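Local structure of Alpha/beta hydrolase (Novosphingobium aromaticivorans, 3BWX) at residues Gln85-Leu90 / Met112-Ala117; Ala124-Asp129 / Gly279-Arg284; Met186-Gly189 / Arg193-Phe196. The protein is of unsettled specificity but probably works as a hydrolase of the alpha/beta hydrolase fold, and binds calcium ions in the crystal. The protein carries 1 engineered substitution. All coordinates share one frame; numbering follows the deposited sequence.

Contact 1: residues Gln85-Leu90 / Met112-Ala117; sequences QDLEAL and MLLAAA
Glu-88 and Leu-114 meet side by side where helix 80-94 crosses helix 106-117, their side chains lying alongside and running opposite ways. The axes of the two helical segments come no closer than 10.9 Å and are inclined at -60°, a spacing too wide for backbones to touch and one that only side chains can bridge. Glu-88 does so from the flank of its helix. Its CG stands anti to the carbonyl carbon (chi1 -66°), and a bend at chi2 (-71°) swings the carboxylate across the gap, where OE2 comes to rest 3.5 Å from Leu-114 CD2. The same oxygen lies 4.1 Å from CB of Ala-117, one turn further along helix 106-117, so two apolar methyls border it within the contact. Deeper in, Leu-87 points into the contact, and its CD1 lies 4.3 Å from Leu-114 CD1 in loose van der Waals packing. Leu-114 thus divides its branches, CD2 facing the carboxylate and CD1 the buried leucine. Both leucines also rest on Leu-35 of strand 32-35, which places the crossing on one side of the central sheet, as in the layered alpha/beta hydrolase fold. No hydrogen bond links the two segments directly. Arg-121 supplies the polar partner: its NH1 forms a salt bridge with Glu-88 OE2 and a hydrogen bond to the carbonyl oxygen of Leu-114. The chemistry is therefore split by depth, with leucine packing inside and, nearer the surface, a carboxylate whose charge is probably balanced by an arginine that also grips the opposite helix.

Contact 2: residues Ala124-Asp129 / Gly279-Arg284; sequences AAVLND and GRLLER
Ala-124 starts the contact, its CB pointing at helix 272-282 and meeting Leu-281 CD1 at 3.6 Å, with CD2 of the same leucine slightly farther off. At Ala-125 the methyl turns to the other side of the sheet, where Leu-225 of helix 219-225 lies, and the backbone takes over: the carbonyl oxygen sits 3.6 Å from Leu-281 CG. Val-126 brings the side chain back. Its CG2, anti to the carbonyl carbon, packs 3.8 Å from Leu-281 CD1, the two side chains crossing at a slant. One leucine is thus held over three successive strand residues. Its own first torsion (chi1 177°) sets CG anti to the backbone N and carries both methyls down onto the strand. Strand 122-128 is an interior strand of the central, mostly parallel sheet, and the C-terminal helix, 272-282, covers one face of it, as in the layered alpha/beta hydrolase fold. Every touching residue is buried, and no hydrogen bond passes between the segments. Dispersion and the exclusion of water probably supply most of the attraction; the small Ala-124 methyl, and a position at Ala-125 where only backbone faces the helix, let the leucine lie close to the strand.

Contact 3: residues Met186-Gly189 / Arg193-Phe196; sequences MVLG and RIAF
Met-186, a selenomethionine in this crystal, and Phe-196 interlock at one end of a short antiparallel beta hairpin. The selenomethionine chain bends at chi3 (72°), curling its terminal methyl over the phenylalanine ring; CE stands 3.8 Å from the ring centroid, almost on the ring normal, in a CH-pi contact. The selenium follows over the ring at 4.3 Å from the centroid, completing a Met-aromatic contact. On its other flank the same side chain is bounded by Ile-194, whose CG2 lies 3.9 Å from Met-186 CB, the two side chains crossing at about a right angle. The bump of Met-186 thus occupies a hollow walled by an aromatic face and a branched aliphatic group, and Trp-155 of helix 155-166 touches both Met-186 and Ile-194.

Farther along, Leu-188 and Ile-194 form a non-hydrogen-bonded pair on one face of the ribbon, with Leu-188 CD1 loosely set 4.2 Å from Ile-194 CG1. Val-187 and Ala-195 project from the reverse face as a hydrogen-bonded pair. Their backbones exchange two bonds: Val-187 N gives to Ala-195 O at 2.8 Å, while Ala-195 N gives to Val-187 O at 3.0 Å. A third bond, from Gly-189 N to Arg-193 O (2.9 Å), closes the strands toward the turn. Strand 194-196 is the middle one of a small three-stranded sheet, bordered on its far side by strand 151-152. The hairpin directly follows helix 175-185, within the long excursion between central strands 122-128 and 230-235, where alpha/beta hydrolases commonly carry a cap, and it probably belongs to one. The chemistry is accordingly twofold: directional backbone bonds fix the register, whereas a polarisable selenium, its methyl and the ring meet through dispersion and weak CH-pi attraction.

From the N terminus, contact 1 closes first, joining helices 80-94 and 106-117 around a loop that includes strand 99-104. After a short connection the chain enters strand 122-128, where contact 2 opens; the two touch where Met-112 CE packs 3.7 Å from Leu-127 CD1. Contact 2 closes only near the C terminus, spanning 149 intervening residues and bringing helix 272-282 onto the central sheet. Nested within that long loop, contact 3 closes a tight hairpin of its own. It lies across the chain's centre from contact 2, with centres 32 Å apart. Contact 1 ties two helices together and contact 2 ties a helix to the central sheet, while contact 3 belongs to a separate small sheet.

Contact 1: residues Gln85-Leu90 / Met112-Ala117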
ATOM      1  N   GLN A  85      -3.760 -12.351   8.037  1.00  8.77           N
ATOM      2  CA  GLN A  85      -4.678 -12.733   9.098  1.00  8.81           C
ATOM      3  C   GLN A  85      -5.354 -11.511   9.744  1.00  7.96           C
ATOM      4  O   GLN A  85      -6.529 -11.518  10.028  1.00 10.16           O
ATOM      5  CB  GLN A  85      -4.005 -13.590  10.182  1.00 10.55           C
ATOM      6  CG  GLN A  85      -5.005 -14.100  11.273  1.00 17.57           C
ATOM      7  CD  GLN A  85      -4.347 -14.626  12.594  1.00 21.95           C
ATOM      8  OE1 GLN A  85      -3.973 -13.859  13.513  1.00 17.49           O
ATOM      9  NE2 GLN A  85      -4.254 -15.961  12.698  1.00 29.60           N
ATOM     10  N   ASP A  86      -4.588 -10.447   9.960  1.00  7.39           N
ATOM     11  CA  ASP A  86      -5.116  -9.263  10.574  1.00  9.33           C
ATOM     12  C   ASP A  86      -6.161  -8.632   9.637  1.00  7.66           C
ATOM     13  O   ASP A  86      -7.143  -8.093  10.105  1.00  9.26           O
ATOM     14  CB  ASP A  86      -3.978  -8.264  10.880  1.00  8.83           C
ATOM     15  CG  ASP A  86      -3.009  -8.754  11.930  1.00  7.98           C
ATOM     16  OD1 ASP A  86      -3.329  -9.669  12.728  1.00  9.51           O
ATOM     17  OD2 ASP A  86      -1.932  -8.131  12.025  1.00 10.83           O
ATOM     18  N   LEU A  87      -5.922  -8.666   8.336  1.00  7.42           N
ATOM     19  CA  LEU A  87      -6.920  -8.113   7.412  1.00  6.99           C
ATOM     20  C   LEU A  87      -8.192  -8.998   7.388  1.00  8.22           C
ATOM     21  O   LEU A  87      -9.307  -8.483   7.276  1.00  8.70           O
ATOM     22  CB  LEU A  87      -6.356  -8.003   6.019  1.00  7.05           C
ATOM     23  CG  LEU A  87      -5.388  -6.812   5.832  1.00  8.95           C
ATOM     24  CD1 LEU A  87      -4.508  -7.042   4.593  1.00  8.61           C
ATOM     25  CD2 LEU A  87      -6.116  -5.485   5.834  1.00  9.83           C
ATOM     26  N   GLU A  88      -8.024 -10.341   7.422  1.00  8.28           N
ATOM     27  CA  GLU A  88      -9.192 -11.209   7.554  1.00  8.69           C
ATOM     28  C   GLU A  88      -9.982 -10.851   8.810  1.00  6.44           C
ATOM     29  O   GLU A  88     -11.237 -10.847   8.806  1.00  9.28           O
ATOM     30  CB  GLU A  88      -8.789 -12.680   7.553  1.00  9.80           C
ATOM     31  CG  GLU A  88      -8.213 -13.172   6.254  1.00 10.42           C
ATOM     32  CD  GLU A  88      -9.213 -13.300   5.109  1.00 12.13           C
ATOM     33  OE1 GLU A  88     -10.395 -12.919   5.242  1.00 15.42           O
ATOM     34  OE2 GLU A  88      -8.799 -13.725   4.013  1.00 15.43           O
ATOM     35  N   ALA A  89      -9.287 -10.520   9.887  1.00  8.33           N
ATOM     36  CA  ALA A  89      -9.951 -10.136  11.130  1.00  7.31           C
ATOM     37  C   ALA A  89     -10.720  -8.801  10.966  1.00  8.07           C
ATOM     38  O   ALA A  89     -11.829  -8.658  11.472  1.00  9.25           O
ATOM     39  CB  ALA A  89      -8.961 -10.017  12.295  1.00  8.03           C
ATOM     40  N   LEU A  90     -10.128  -7.815  10.276  1.00  6.36           N
ATOM     41  CA  LEU A  90     -10.834  -6.584   9.949  1.00  7.83           C
ATOM     42  C   LEU A  90     -12.109  -6.864   9.150  1.00 10.38           C
ATOM     43  O   LEU A  90     -13.193  -6.358   9.494  1.00  9.75           O
ATOM     44  CB  LEU A  90      -9.929  -5.643   9.147  1.00  9.70           C
ATOM     45  CG  LEU A  90     -10.570  -4.398   8.563  1.00 10.45           C
ATOM     46  CD1 LEU A  90     -11.089  -3.457   9.625  1.00 11.25           C
ATOM     47  CD2 LEU A  90      -9.564  -3.641   7.631  1.00  8.87           C
HETATM   48  N   MSE A 112      -3.572  -9.989  -3.531  1.00  9.52           N
HETATM   49  CA  MSE A 112      -3.581 -11.318  -4.172  1.00  8.50           C
HETATM   50  C   MSE A 112      -3.891 -12.452  -3.201  1.00 10.68           C
HETATM   51  O   MSE A 112      -4.705 -13.333  -3.485  1.00 10.19           O
HETATM   52  CB  MSE A 112      -2.259 -11.551  -4.904  1.00  9.43           C
HETATM   53  CG  MSE A 112      -2.025 -10.631  -6.068  1.00  8.08           C
HETATM   54 SE   MSE A 112      -0.281 -10.976  -6.982  0.75 17.30          SE
HETATM   55  CE  MSE A 112       0.498  -9.225  -6.955  1.00 25.26           C
ATOM     56  N   LEU A 113      -3.346 -12.347  -1.982  1.00  8.73           N
ATOM     57  CA  LEU A 113      -3.535 -13.339  -0.952  1.00 11.92           C
ATOM     58  C   LEU A 113      -5.002 -13.347  -0.465  1.00 11.93           C
ATOM     59  O   LEU A 113      -5.619 -14.408  -0.286  1.00 12.02           O
ATOM     60  CB  LEU A 113      -2.524 -13.091   0.171  1.00 12.00           C
ATOM     61  CG  LEU A 113      -1.108 -13.522  -0.227  1.00  9.76           C
ATOM     62  CD1 LEU A 113      -0.147 -12.926   0.796  1.00 12.96           C
ATOM     63  CD2 LEU A 113      -0.995 -15.088  -0.358  1.00 11.39           C
ATOM     64  N   LEU A 114      -5.589 -12.162  -0.312  1.00  9.94           N
ATOM     65  CA  LEU A 114      -7.018 -12.071   0.049  1.00  7.95           C
ATOM     66  C   LEU A 114      -7.877 -12.661  -1.068  1.00  7.93           C
ATOM     67  O   LEU A 114      -8.843 -13.389  -0.776  1.00  9.62           O
ATOM     68  CB  LEU A 114      -7.447 -10.636   0.274  1.00  9.01           C
ATOM     69  CG  LEU A 114      -6.967 -10.011   1.556  1.00  9.69           C
ATOM     70  CD1 LEU A 114      -7.176  -8.484   1.522  1.00 11.14           C
ATOM     71  CD2 LEU A 114      -7.622 -10.630   2.784  1.00 12.96           C
ATOM     72  N   ALA A 115      -7.572 -12.358  -2.340  1.00  9.93           N
ATOM     73  CA  ALA A 115      -8.357 -12.862  -3.465  1.00  8.94           C
ATOM     74  C   ALA A 115      -8.309 -14.380  -3.513  1.00 11.08           C
ATOM     75  O   ALA A 115      -9.318 -15.024  -3.767  1.00 12.30           O
ATOM     76  CB  ALA A 115      -7.850 -12.249  -4.793  1.00  8.78           C
ATOM     77  N   ALA A 116      -7.142 -14.933  -3.215  1.00 12.06           N
ATOM     78  CA  ALA A 116      -6.927 -16.380  -3.265  1.00 12.40           C
ATOM     79  C   ALA A 116      -7.909 -17.154  -2.402  1.00 11.55           C
ATOM     80  O   ALA A 116      -8.275 -18.252  -2.748  1.00 11.58           O
ATOM     81  CB  ALA A 116      -5.466 -16.729  -2.810  1.00 12.22           C
ATOM     82  N   ALA A 117      -8.314 -16.575  -1.273  1.00 13.16           N
ATOM     83  CA  ALA A 117      -9.266 -17.210  -0.347  1.00 14.21           C
ATOM     84  C   ALA A 117     -10.636 -17.425  -1.011  1.00 15.95           C
ATOM     85  O   ALA A 117     -11.332 -18.390  -0.708  1.00 16.71           O
ATOM     86  CB  ALA A 117      -9.426 -16.393   0.919  1.00 17.71           C
TER

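Contact 2: residues Ala124-Asp129 / Gly279-Arg284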
ATOM      1  N   ALA A 124     -13.522  -5.679  -7.596  1.00  7.50           N
ATOM      2  CA  ALA A 124     -12.523  -5.215  -8.552  1.00  8.00           C
ATOM      3  C   ALA A 124     -11.255  -4.928  -7.769  1.00  5.81           C
ATOM      4  O   ALA A 124     -11.296  -4.821  -6.513  1.00  6.75           O
ATOM      5  CB  ALA A 124     -13.034  -3.969  -9.305  1.00  8.51           C
ATOM      6  N   ALA A 125     -10.125  -4.755  -8.458  1.00  7.18           N
ATOM      7  CA  ALA A 125      -8.875  -4.528  -7.779  1.00  8.31           C
ATOM      8  C   ALA A 125      -7.920  -3.671  -8.627  1.00  8.08           C
ATOM      9  O   ALA A 125      -7.981  -3.612  -9.854  1.00  6.99           O
ATOM     10  CB  ALA A 125      -8.195  -5.829  -7.373  1.00  8.53           C
ATOM     11  N   VAL A 126      -7.002  -3.051  -7.906  1.00  6.52           N
ATOM     12  CA  VAL A 126      -5.919  -2.282  -8.446  1.00  9.14           C
ATOM     13  C   VAL A 126      -4.647  -2.765  -7.805  1.00  8.69           C
ATOM     14  O   VAL A 126      -4.581  -2.783  -6.585  1.00  8.75           O
ATOM     15  CB  VAL A 126      -6.096  -0.775  -8.131  1.00  9.28           C
ATOM     16  CG1 VAL A 126      -4.870   0.041  -8.689  1.00  7.12           C
ATOM     17  CG2 VAL A 126      -7.420  -0.227  -8.671  1.00  8.34           C
ATOM     18  N   LEU A 127      -3.658  -3.154  -8.606  1.00  7.93           N
ATOM     19  CA  LEU A 127      -2.316  -3.508  -8.131  1.00  7.57           C
ATOM     20  C   LEU A 127      -1.430  -2.338  -8.516  1.00 10.03           C
ATOM     21  O   LEU A 127      -1.280  -2.021  -9.702  1.00  9.99           O
ATOM     22  CB  LEU A 127      -1.775  -4.801  -8.742  1.00  9.91           C
ATOM     23  CG  LEU A 127      -2.391  -6.139  -8.314  1.00  9.96           C
ATOM     24  CD1 LEU A 127      -1.778  -7.279  -9.157  1.00  8.40           C
ATOM     25  CD2 LEU A 127      -2.177  -6.374  -6.791  1.00  8.88           C
ATOM     26  N   ASN A 128      -0.869  -1.685  -7.529  1.00  8.17           N
ATOM     27  CA  ASN A 128      -0.026  -0.523  -7.778  1.00  7.77           C
ATOM     28  C   ASN A 128       1.435  -0.898  -7.647  1.00  8.98           C
ATOM     29  O   ASN A 128       1.993  -1.044  -6.550  1.00  9.52           O
ATOM     30  CB  ASN A 128      -0.372   0.603  -6.864  1.00  9.81           C
ATOM     31  CG  ASN A 128       0.473   1.826  -7.094  1.00 10.35           C
ATOM     32  OD1 ASN A 128       0.945   2.086  -8.208  1.00 10.55           O
ATOM     33  ND2 ASN A 128       0.626   2.615  -6.056  1.00  9.08           N
ATOM     34  N   ASP A 129       2.034  -1.088  -8.812  1.00  9.75           N
ATOM     35  CA  ASP A 129       3.484  -1.298  -8.987  1.00 10.95           C
ATOM     36  C   ASP A 129       4.005  -2.523  -8.261  1.00  9.44           C
ATOM     37  O   ASP A 129       5.043  -2.507  -7.581  1.00 12.52           O
ATOM     38  CB  ASP A 129       4.328  -0.041  -8.692  1.00 10.15           C
ATOM     39  CG  ASP A 129       5.638  -0.015  -9.482  1.00 11.01           C
ATOM     40  OD1 ASP A 129       5.538   0.054 -10.696  1.00 10.45           O
ATOM     41  OD2 ASP A 129       6.734  -0.138  -8.901  1.00 13.00           O
ATOM     42  N   GLY A 279     -10.696   5.428 -11.724  1.00  7.88           N
ATOM     43  CA  GLY A 279     -12.086   5.700 -12.061  1.00  7.72           C
ATOM     44  C   GLY A 279     -12.620   4.702 -13.081  1.00  8.22           C
ATOM     45  O   GLY A 279     -13.728   4.211 -12.968  1.00 10.06           O
ATOM     46  N   ARG A 280     -11.835   4.384 -14.100  1.00  8.26           N
ATOM     47  CA  ARG A 280     -12.246   3.391 -15.100  1.00  7.89           C
ATOM     48  C   ARG A 280     -12.441   2.020 -14.488  1.00  7.85           C
ATOM     49  O   ARG A 280     -13.386   1.302 -14.844  1.00  9.71           O
ATOM     50  CB  ARG A 280     -11.255   3.307 -16.227  1.00  5.78           C
ATOM     51  CG  ARG A 280     -11.157   4.574 -17.079  1.00  7.30           C
ATOM     52  CD  ARG A 280     -10.367   4.311 -18.398  1.00  7.91           C
ATOM     53  NE  ARG A 280      -8.990   3.835 -18.188  1.00  6.30           N
ATOM     54  CZ  ARG A 280      -7.962   4.637 -17.931  1.00  7.41           C
ATOM     55  NH1 ARG A 280      -8.178   5.935 -17.912  1.00 11.69           N
ATOM     56  NH2 ARG A 280      -6.744   4.161 -17.726  1.00  6.27           N
ATOM     57  N   LEU A 281     -11.574   1.680 -13.547  1.00  8.48           N
ATOM     58  CA  LEU A 281     -11.621   0.357 -12.850  1.00  6.89           C
ATOM     59  C   LEU A 281     -12.872   0.268 -12.020  1.00  9.82           C
ATOM     60  O   LEU A 281     -13.626  -0.697 -12.090  1.00  9.74           O
ATOM     61  CB  LEU A 281     -10.328   0.116 -12.075  1.00  7.90           C
ATOM     62  CG  LEU A 281     -10.157  -1.149 -11.226  1.00  7.83           C
ATOM     63  CD1 LEU A 281     -10.887  -1.140  -9.848  1.00  9.79           C
ATOM     64  CD2 LEU A 281     -10.605  -2.347 -12.069  1.00  9.87           C
ATOM     65  N   LEU A 282     -13.158   1.360 -11.325  1.00  9.67           N
ATOM     66  CA  LEU A 282     -14.314   1.407 -10.421  1.00  8.54           C
ATOM     67  C   LEU A 282     -15.639   1.300 -11.189  1.00  9.42           C
ATOM     68  O   LEU A 282     -16.646   0.817 -10.633  1.00 11.84           O
ATOM     69  CB  LEU A 282     -14.306   2.679  -9.555  1.00 10.12           C
ATOM     70  CG  LEU A 282     -13.215   2.665  -8.481  1.00  7.46           C
ATOM     71  CD1 LEU A 282     -13.065   4.054  -7.780  1.00  9.12           C
ATOM     72  CD2 LEU A 282     -13.472   1.538  -7.482  1.00  7.50           C
ATOM     73  N   GLU A 283     -15.661   1.742 -12.454  1.00 10.85           N
ATOM     74  CA  GLU A 283     -16.870   1.582 -13.302  1.00 12.77           C
ATOM     75  C   GLU A 283     -17.177   0.140 -13.607  1.00 12.60           C
ATOM     76  O   GLU A 283     -18.297  -0.163 -14.000  1.00 17.96           O
ATOM     77  CB  GLU A 283     -16.742   2.317 -14.619  1.00 15.00           C
ATOM     78  CG  GLU A 283     -16.629   3.779 -14.467  1.00 20.01           C
ATOM     79  CD  GLU A 283     -16.577   4.499 -15.782  1.00 35.70           C
ATOM     80  OE1 GLU A 283     -15.768   4.107 -16.667  1.00 35.67           O
ATOM     81  OE2 GLU A 283     -17.340   5.479 -15.921  1.00 45.61           O
ATOM     82  N   ARG A 284     -16.228  -0.768 -13.417  1.00 14.02           N
ATOM     83  CA  ARG A 284     -16.377  -2.161 -13.809  1.00 14.38           C
ATOM     84  C   ARG A 284     -16.906  -2.948 -12.630  1.00 15.97           C
ATOM     85  O   ARG A 284     -17.148  -4.124 -12.746  1.00 16.31           O
ATOM     86  CB  ARG A 284     -15.033  -2.716 -14.299  1.00 14.90           C
ATOM     87  CG  ARG A 284     -14.508  -2.032 -15.557  1.00 14.60           C
ATOM     88  CD  ARG A 284     -13.029  -2.292 -15.778  1.00 17.73           C
ATOM     89  NE  ARG A 284     -12.826  -3.699 -16.038  1.00 17.41           N
ATOM     90  CZ  ARG A 284     -11.638  -4.318 -16.057  1.00 14.85           C
ATOM     91  NH1 ARG A 284     -10.484  -3.667 -15.871  1.00 15.54           N
ATOM     92  NH2 ARG A 284     -11.619  -5.614 -16.317  1.00 20.24           N
TER

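Contact 3: residues Met186-Gly189 / Arg193-Phe196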
HETATM    1  N   MSE A 186       6.519   9.994   7.386  1.00  8.65           N
HETATM    2  CA  MSE A 186       7.264  10.334   8.579  1.00  8.78           C
HETATM    3  C   MSE A 186       6.362  11.101   9.516  1.00 10.05           C
HETATM    4  O   MSE A 186       5.322  11.612   9.139  1.00  9.39           O
HETATM    5  CB  MSE A 186       8.544  11.151   8.259  1.00  9.87           C
HETATM    6  CG  MSE A 186       9.356  10.622   7.130  1.00  8.89           C
HETATM    7 SE   MSE A 186      11.037  11.526   6.921  0.75 14.78          SE
HETATM    8  CE  MSE A 186      11.888  10.802   8.453  1.00 21.99           C
ATOM      9  N   VAL A 187       6.807  11.223  10.751  1.00  9.02           N
ATOM     10  CA  VAL A 187       6.016  11.872  11.803  1.00 11.41           C
ATOM     11  C   VAL A 187       6.930  12.613  12.777  1.00 11.06           C
ATOM     12  O   VAL A 187       8.044  12.195  13.035  1.00 11.05           O
ATOM     13  CB  VAL A 187       5.141  10.820  12.526  1.00 14.57           C
ATOM     14  CG1 VAL A 187       5.989   9.867  13.333  1.00 14.44           C
ATOM     15  CG2 VAL A 187       4.174  11.512  13.455  1.00 18.43           C
ATOM     16  N   LEU A 188       6.450  13.730  13.294  1.00 13.98           N
ATOM     17  CA  LEU A 188       7.136  14.418  14.363  1.00 17.65           C
ATOM     18  C   LEU A 188       6.850  13.643  15.630  1.00 19.55           C
ATOM     19  O   LEU A 188       5.723  13.660  16.128  1.00 23.09           O
ATOM     20  CB  LEU A 188       6.630  15.851  14.482  1.00 13.89           C
ATOM     21  CG  LEU A 188       7.212  16.672  15.636  1.00 18.78           C
ATOM     22  CD1 LEU A 188       8.727  16.846  15.608  1.00 12.80           C
ATOM     23  CD2 LEU A 188       6.511  18.003  15.619  1.00 22.74           C
ATOM     24  N   GLY A 189       7.857  12.924  16.102  1.00 22.18           N
ATOM     25  CA  GLY A 189       7.760  12.114  17.303  1.00 25.49           C
ATOM     26  C   GLY A 189       7.860  12.829  18.637  1.00 28.79           C
ATOM     27  O   GLY A 189       7.933  14.071  18.717  1.00 27.26           O
ATOM     28  N   ARG A 193      11.883  14.927  17.099  1.00 17.98           N
ATOM     29  CA  ARG A 193      12.550  14.633  15.853  1.00 15.70           C
ATOM     30  C   ARG A 193      11.554  14.036  14.866  1.00 13.90           C
ATOM     31  O   ARG A 193      10.584  13.402  15.236  1.00 15.93           O
ATOM     32  CB  ARG A 193      13.684  13.622  16.017  1.00 15.93           C
ATOM     33  CG  ARG A 193      14.816  14.004  16.970  1.00 18.23           C
ATOM     34  CD  ARG A 193      15.724  15.094  16.385  1.00 13.68           C
ATOM     35  NE  ARG A 193      16.592  14.606  15.300  1.00 12.27           N
ATOM     36  CZ  ARG A 193      17.588  15.293  14.776  1.00 10.07           C
ATOM     37  NH1 ARG A 193      17.879  16.520  15.199  1.00 14.26           N
ATOM     38  NH2 ARG A 193      18.318  14.783  13.804  1.00 13.90           N
ATOM     39  N   ILE A 194      11.826  14.246  13.599  1.00  9.92           N
ATOM     40  CA  ILE A 194      11.004  13.698  12.544  1.00 12.12           C
ATOM     41  C   ILE A 194      11.589  12.372  12.124  1.00 13.25           C
ATOM     42  O   ILE A 194      12.742  12.296  11.751  1.00 12.05           O
ATOM     43  CB  ILE A 194      10.985  14.683  11.371  1.00 13.05           C
ATOM     44  CG1 ILE A 194      10.215  15.969  11.762  1.00 12.38           C
ATOM     45  CG2 ILE A 194      10.356  14.019  10.106  1.00  9.35           C
ATOM     46  CD1 ILE A 194      10.673  17.199  11.044  1.00 16.10           C
ATOM     47  N   ALA A 195      10.773  11.317  12.166  1.00 11.49           N
ATOM     48  CA  ALA A 195      11.271   9.989  11.924  1.00 13.18           C
ATOM     49  C   ALA A 195      10.243   9.206  11.108  1.00 12.38           C
ATOM     50  O   ALA A 195       9.098   9.599  11.001  1.00 11.89           O
ATOM     51  CB  ALA A 195      11.546   9.293  13.250  1.00 14.42           C
ATOM     52  N   PHE A 196      10.676   8.125  10.488  1.00 13.23           N
ATOM     53  CA  PHE A 196       9.755   7.278   9.733  1.00 11.73           C
ATOM     54  C   PHE A 196       8.699   6.692  10.693  1.00  9.05           C
ATOM     55  O   PHE A 196       8.988   6.334  11.844  1.00 10.94           O
ATOM     56  CB  PHE A 196      10.497   6.196   8.947  1.00 14.49           C
ATOM     57  CG  PHE A 196      11.348   6.771   7.866  1.00 11.78           C
ATOM     58  CD1 PHE A 196      10.785   7.176   6.629  1.00 12.47           C
ATOM     59  CD2 PHE A 196      12.704   7.051   8.121  1.00 21.09           C
ATOM     60  CE1 PHE A 196      11.578   7.763   5.653  1.00 18.39           C
ATOM     61  CE2 PHE A 196      13.487   7.636   7.166  1.00 18.44           C
ATOM     62  CZ  PHE A 196      12.927   8.002   5.908  1.00 20.67           C
TER